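Local coordinates for major pilin backbone protein T-antigen, T13 (Streptococcus pyogenes, PDB 6BBT) that serves as the major backbone subunit of the group A streptococcal pilus and as the T antigen used in serotyping, at residues 25-30 / 107-112; 68-73 / 190-195. One frame throughout, in Å; residues are numbered along the deposited sequence.

Contacts 1 and 2 lie side by side near the waist of an elongated two-domain pilin, their centres about 13 Å apart. Contact 1 stays within the first, Spy0128-like domain, whereas contact 2 carries the loop 68-73 of that domain onto the segment 190-195 of the second. The segment 25-30 connects them: Met26 O and Asn69 ND2, 2.7 Å apart, probably form a hydrogen bond, and Leu25 CD2 packs 3.4 Å from Val193 O. The residues leading into the strand of contact 1 therefore touch both halves of contact 2. Neither contact involves a bound ligand; together they mark where chain segments converge between the two domains.

Contact 1: residues 25-30 / 107-112; sequences LMPKTT and EGIQYD
Ile109 makes the direct side-chain contact with residues 25-30 through a single atom, its terminal methyl CD1. Pro27 CG lies 4.0 Å from Ile109 CD1, the proline ring crossing the isoleucine chain at a slant. The other partner is a methyl as well: Thr29 CG2 meets Ile109 CD1 tip to tip at 3.9 Å. The CG1-CD1 arm of the isoleucine is extended (chi2 -176°) and can therefore span the gap between the backbones. Even at their closest, Pro27 CA and Ile109 CA are 8.6 Å apart. A rigid proline, a threonine methyl and a branched aliphatic chain suit this small apolar junction, which needs no direct hydrogen bond between the segments.

Polar groups meet beside it through one water. Thr29 OG1 lies 2.8 Å from that water, which also donates to Thr30 O at 2.9 Å. Tyr111 OH lies 2.6 Å from the same water, which sits in the plane of the ring at its edge. Threonine is thus used on both branches, its methyl for Ile109 and its hydroxyl for the water. The second branch of Ile109 packs on the tyrosine: CG2, anti to the backbone N, sits 3.4 Å above the plane of the Tyr111 ring, offset toward the rim. Further back, Gly108 takes a positive phi of 92°, at which a side chain would press on the preceding carbonyl.

Phe154 of strand 148-166 lies against Pro27, and Tyr188 touches the proline too. Thr29 bonds through its backbone to Tyr67 as strand 29-37 begins beside strand 62-67. Gly108 and Gln110 pair with Lys155 and Ser153, so that the short strand 109-110 runs antiparallel to the long strand 148-166, which also pairs with strands 220-227 and 271-279.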
loop_
_atom_site.group_PDB
_atom_site.type_symbol
_atom_site.label_atom_id
_atom_site.label_comp_id
_atom_site.label_asym_id
_atom_site.label_seq_id
_atom_site.Cartn_x
_atom_site.Cartn_y
_atom_site.Cartn_z
ATOM N N LEU A 25 -0.479 -2.755 -9.565
ATOM C CA LEU A 25 0.612 -1.798 -9.263
ATOM C C LEU A 25 0.909 -1.789 -7.760
ATOM O O LEU A 25 0.042 -1.442 -6.972
ATOM C CB LEU A 25 0.241 -0.385 -9.697
ATOM C CG LEU A 25 0.216 -0.041 -11.166
ATOM C CD1 LEU A 25 0.012 1.468 -11.319
ATOM C CD2 LEU A 25 1.507 -0.508 -11.846
ATOM N N MET A 26 2.132 -2.170 -7.389
ATOM C CA MET A 26 2.619 -1.997 -5.999
ATOM C C MET A 26 2.584 -0.487 -5.648
ATOM O O MET A 26 3.050 0.336 -6.460
ATOM C CB MET A 26 4.062 -2.517 -5.889
ATOM C CG MET A 26 4.701 -2.425 -4.498
ATOM S SD MET A 26 4.108 -3.758 -3.422
ATOM C CE MET A 26 5.077 -5.135 -4.041
ATOM N N PRO A 27 2.020 -0.114 -4.478
ATOM C CA PRO A 27 2.097 1.299 -4.110
ATOM C C PRO A 27 3.536 1.796 -3.885
ATOM O O PRO A 27 4.364 1.084 -3.327
ATOM C CB PRO A 27 1.272 1.385 -2.820
ATOM C CG PRO A 27 1.175 -0.006 -2.298
ATOM C CD PRO A 27 1.227 -0.898 -3.503
ATOM N N LYS A 28 3.810 3.016 -4.320
ATOM C CA LYS A 28 5.062 3.684 -3.980
ATOM C C LYS A 28 4.935 4.273 -2.572
ATOM O O LYS A 28 4.257 5.280 -2.370
ATOM C CB LYS A 28 5.436 4.755 -5.002
ATOM C CG LYS A 28 6.835 5.321 -4.762
ATOM C CD LYS A 28 7.149 6.522 -5.608
ATOM C CE LYS A 28 8.393 7.214 -5.073
ATOM N NZ LYS A 28 8.658 8.420 -5.879
ATOM N N THR A 29 5.566 3.623 -1.595
ATOM C CA THR A 29 5.381 4.003 -0.194
ATOM C C THR A 29 6.520 3.475 0.672
ATOM O O THR A 29 7.364 2.705 0.197
ATOM C CB THR A 29 4.012 3.505 0.342
ATOM O OG1 THR A 29 3.686 4.175 1.568
ATOM C CG2 THR A 29 4.016 1.996 0.547
ATOM N N THR A 30 6.559 3.906 1.928
ATOM C CA THR A 30 7.578 3.398 2.858
ATOM C C THR A 30 6.861 2.800 4.038
ATOM O O THR A 30 5.717 3.153 4.323
ATOM C CB THR A 30 8.541 4.491 3.353
ATOM O OG1 THR A 30 7.783 5.487 4.034
ATOM C CG2 THR A 30 9.264 5.121 2.185
ATOM N N GLU A 107 -4.272 5.346 2.153
ATOM C CA GLU A 107 -5.520 4.761 1.658
ATOM C C GLU A 107 -5.228 3.481 0.880
ATOM O O GLU A 107 -4.318 3.440 0.057
ATOM C CB GLU A 107 -6.286 5.766 0.784
ATOM N N GLY A 108 -5.946 2.419 1.225
ATOM C CA GLY A 108 -5.780 1.112 0.603
ATOM C C GLY A 108 -4.800 0.156 1.260
ATOM O O GLY A 108 -4.823 -1.031 0.958
ATOM N N ILE A 109 -3.951 0.639 2.162
ATOM C CA ILE A 109 -2.910 -0.202 2.753
ATOM C C ILE A 109 -3.358 -0.715 4.122
ATOM O O ILE A 109 -3.929 0.037 4.908
ATOM C CB ILE A 109 -1.590 0.568 2.814
ATOM C CG1 ILE A 109 -1.137 0.862 1.367
ATOM C CG2 ILE A 109 -0.535 -0.221 3.571
ATOM C CD1 ILE A 109 0.193 1.545 1.234
ATOM N N GLN A 110 -3.123 -1.999 4.367
ATOM C CA GLN A 110 -3.357 -2.648 5.656
ATOM C C GLN A 110 -2.008 -2.877 6.341
ATOM O O GLN A 110 -1.135 -3.586 5.804
ATOM C CB GLN A 110 -4.107 -3.963 5.459
ATOM C CG GLN A 110 -5.496 -3.794 4.831
ATOM C CD GLN A 110 -5.484 -3.662 3.293
ATOM O OE1 GLN A 110 -5.028 -4.569 2.580
ATOM N NE2 GLN A 110 -6.006 -2.549 2.782
ATOM N N TYR A 111 -1.843 -2.268 7.517
ATOM C CA TYR A 111 -0.578 -2.257 8.273
ATOM C C TYR A 111 -0.527 -3.335 9.368
ATOM O O TYR A 111 -1.520 -3.611 9.997
ATOM C CB TYR A 111 -0.378 -0.888 8.926
ATOM C CG TYR A 111 -0.164 0.200 7.915
ATOM C CD1 TYR A 111 -1.243 0.827 7.308
ATOM C CD2 TYR A 111 1.116 0.592 7.551
ATOM C CE1 TYR A 111 -1.052 1.826 6.376
ATOM C CE2 TYR A 111 1.321 1.578 6.598
ATOM C CZ TYR A 111 0.232 2.191 6.016
ATOM O OH TYR A 111 0.410 3.177 5.068
ATOM N N ASP A 112 0.631 -3.935 9.569
ATOM C CA ASP A 112 0.795 -4.983 10.559
ATOM C C ASP A 112 0.881 -4.331 11.951
ATOM O O ASP A 112 1.800 -3.557 12.231
ATOM C CB ASP A 112 2.066 -5.761 10.257
ATOM C CG ASP A 112 2.197 -7.032 11.085
ATOM O OD1 ASP A 112 1.514 -7.189 12.124
ATOM O OD2 ASP A 112 2.996 -7.887 10.670
HETATM O O HOH W 1 2.822 3.382 4.143
#

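Contact 2: residues 68-73 / 190-195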
loop_
_atom_site.group_PDB
_atom_site.type_symbol
_atom_site.label_atom_id
_atom_site.label_comp_id
_atom_site.label_asym_id
_atom_site.label_seq_id
_atom_site.Cartn_x
_atom_site.Cartn_y
_atom_site.Cartn_z
ATOM N N ASP A 68 8.229 0.673 -4.540
ATOM C CA ASP A 68 7.760 1.527 -5.621
ATOM C C ASP A 68 7.016 0.733 -6.668
ATOM O O ASP A 68 6.896 -0.497 -6.574
ATOM C CB ASP A 68 8.890 2.417 -6.167
ATOM C CG ASP A 68 9.909 1.670 -7.007
ATOM O OD1 ASP A 68 9.609 0.617 -7.621
ATOM O OD2 ASP A 68 11.032 2.201 -7.068
ATOM N N ASN A 69 6.477 1.455 -7.634
ATOM C CA ASN A 69 5.589 0.872 -8.642
ATOM C C ASN A 69 6.246 -0.221 -9.495
ATOM O O ASN A 69 5.551 -1.040 -10.069
ATOM C CB ASN A 69 5.050 1.945 -9.579
ATOM C CG ASN A 69 4.178 3.003 -8.886
ATOM O OD1 ASN A 69 4.110 4.113 -9.374
ATOM N ND2 ASN A 69 3.544 2.678 -7.760
ATOM N N THR A 70 7.570 -0.214 -9.604
ATOM C CA THR A 70 8.275 -1.258 -10.339
ATOM C C THR A 70 8.447 -2.568 -9.559
ATOM O O THR A 70 8.894 -3.566 -10.127
ATOM C CB THR A 70 9.677 -0.800 -10.796
ATOM O OG1 THR A 70 10.510 -0.562 -9.669
ATOM C CG2 THR A 70 9.611 0.446 -11.660
ATOM N N ASP A 71 8.141 -2.576 -8.261
ATOM C CA ASP A 71 8.289 -3.797 -7.471
ATOM C C ASP A 71 7.185 -4.794 -7.815
ATOM O O ASP A 71 5.993 -4.477 -7.758
ATOM C CB ASP A 71 8.316 -3.496 -5.964
ATOM C CG ASP A 71 9.586 -2.771 -5.536
ATOM O OD1 ASP A 71 10.631 -2.913 -6.219
ATOM O OD2 ASP A 71 9.552 -2.031 -4.537
ATOM N N LYS A 72 7.615 -5.981 -8.231
ATOM C CA LYS A 72 6.722 -7.057 -8.619
ATOM C C LYS A 72 6.946 -8.220 -7.637
ATOM O O LYS A 72 7.556 -8.027 -6.561
ATOM C CB LYS A 72 6.970 -7.464 -10.088
ATOM C CG LYS A 72 6.690 -6.388 -11.138
ATOM C CD LYS A 72 5.190 -6.100 -11.199
ATOM C CE LYS A 72 4.826 -4.917 -12.066
ATOM N NZ LYS A 72 3.415 -4.476 -11.820
ATOM N N GLU A 73 6.429 -9.403 -8.001
ATOM C CA GLU A 73 6.489 -10.632 -7.198
ATOM C C GLU A 73 7.836 -10.865 -6.563
ATOM O O GLU A 73 7.941 -11.237 -5.398
ATOM C CB GLU A 73 6.184 -11.854 -8.092
ATOM C CG GLU A 73 6.288 -13.194 -7.365
ATOM C CD GLU A 73 5.215 -13.333 -6.329
ATOM O OE1 GLU A 73 4.093 -12.849 -6.599
ATOM O OE2 GLU A 73 5.491 -13.924 -5.263
ATOM N N LYS A 190 3.033 8.524 -12.971
ATOM C CA LYS A 190 2.912 8.655 -14.422
ATOM C C LYS A 190 3.736 7.617 -15.150
ATOM O O LYS A 190 4.866 7.312 -14.767
ATOM C CB LYS A 190 3.409 10.046 -14.847
ATOM C CG LYS A 190 3.265 10.379 -16.320
ATOM C CD LYS A 190 3.730 11.816 -16.580
ATOM C CE LYS A 190 3.869 12.100 -18.079
ATOM N NZ LYS A 190 2.619 11.908 -18.882
ATOM N N GLY A 191 3.171 7.076 -16.216
ATOM C CA GLY A 191 3.877 6.093 -17.000
ATOM C C GLY A 191 3.744 4.654 -16.521
ATOM O O GLY A 191 4.215 3.754 -17.208
ATOM N N GLN A 192 3.118 4.413 -15.363
ATOM C CA GLN A 192 2.799 3.036 -14.950
ATOM C C GLN A 192 1.496 2.619 -15.604
ATOM O O GLN A 192 0.715 3.473 -16.045
ATOM C CB GLN A 192 2.736 2.948 -13.433
ATOM C CG GLN A 192 4.072 3.298 -12.801
ATOM C CD GLN A 192 5.138 2.277 -13.122
ATOM O OE1 GLN A 192 4.907 1.096 -13.031
ATOM N NE2 GLN A 192 6.306 2.728 -13.492
ATOM N N VAL A 193 1.249 1.312 -15.681
ATOM C CA VAL A 193 0.111 0.804 -16.445
ATOM C C VAL A 193 -0.930 0.157 -15.524
ATOM O O VAL A 193 -0.591 -0.423 -14.494
ATOM C CB VAL A 193 0.503 -0.163 -17.593
ATOM C CG1 VAL A 193 1.331 0.548 -18.645
ATOM C CG2 VAL A 193 1.275 -1.370 -17.127
ATOM N N VAL A 194 -2.186 0.360 -15.887
ATOM C CA VAL A 194 -3.332 -0.222 -15.227
ATOM C C VAL A 194 -4.097 -0.981 -16.323
ATOM O O VAL A 194 -4.278 -0.489 -17.447
ATOM C CB VAL A 194 -4.232 0.885 -14.600
ATOM C CG1 VAL A 194 -5.507 0.308 -13.984
ATOM C CG2 VAL A 194 -3.459 1.658 -13.516
ATOM N N LYS A 195 -4.567 -2.173 -15.980
ATOM C CA LYS A 195 -5.276 -3.010 -16.939
ATOM C C LYS A 195 -6.704 -2.521 -17.191
ATOM O O LYS A 195 -7.384 -2.042 -16.292
ATOM C CB LYS A 195 -5.313 -4.450 -16.449
ATOM C CG LYS A 195 -3.934 -5.043 -16.260
ATOM C CD LYS A 195 -3.287 -5.297 -17.617
ATOM C CE LYS A 195 -1.823 -5.516 -17.471
ATOM N NZ LYS A 195 -1.302 -5.940 -18.796
HETATM O O HOH W 2 5.871 -1.543 -12.872
#
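Asn69 and Gln192 both place CG beside their own backbone N, and Gln192 bends again at chi2 (-67°), laying its chain across Asn69. The contact joins a type I beta turn of the first domain, Asp68 to Asp71, to the start of strand 193-198 in the second. Asp71 N closes the turn on Asp68 O at 3.0 Å. In the Asp68 conformer described, one of two, OD1 also accepts from Thr70 N, an Asx turn that is therefore tentative.

Between the domains the side chains touch without bonding, amide atoms of each lying against the methylene carbons of the other. Gln192 CG comes 3.5 Å from Asn69 OD1, while Gln192 CD lies 3.6 Å from Asn69 CB. The amide planes stand 41° apart, and the two amides are not hydrogen-bonded to each other. Asn69 spends its buried amide on other partners: ND2 donates to Met26 O and Leu187 O, and OD1 accepts from Glu189 N. An asparagine suits this place because its short amide both gives and accepts, tying the turn to main-chain groups of both domains. Glutamine, longer and flexible, reaches over from the loop just ahead of strand 193-198 while its backbone pairs with Ile207. Their polar link is indirect: a water donates to Asn69 O at 2.9 Å and to Gln192 OE1 at 2.8 Å.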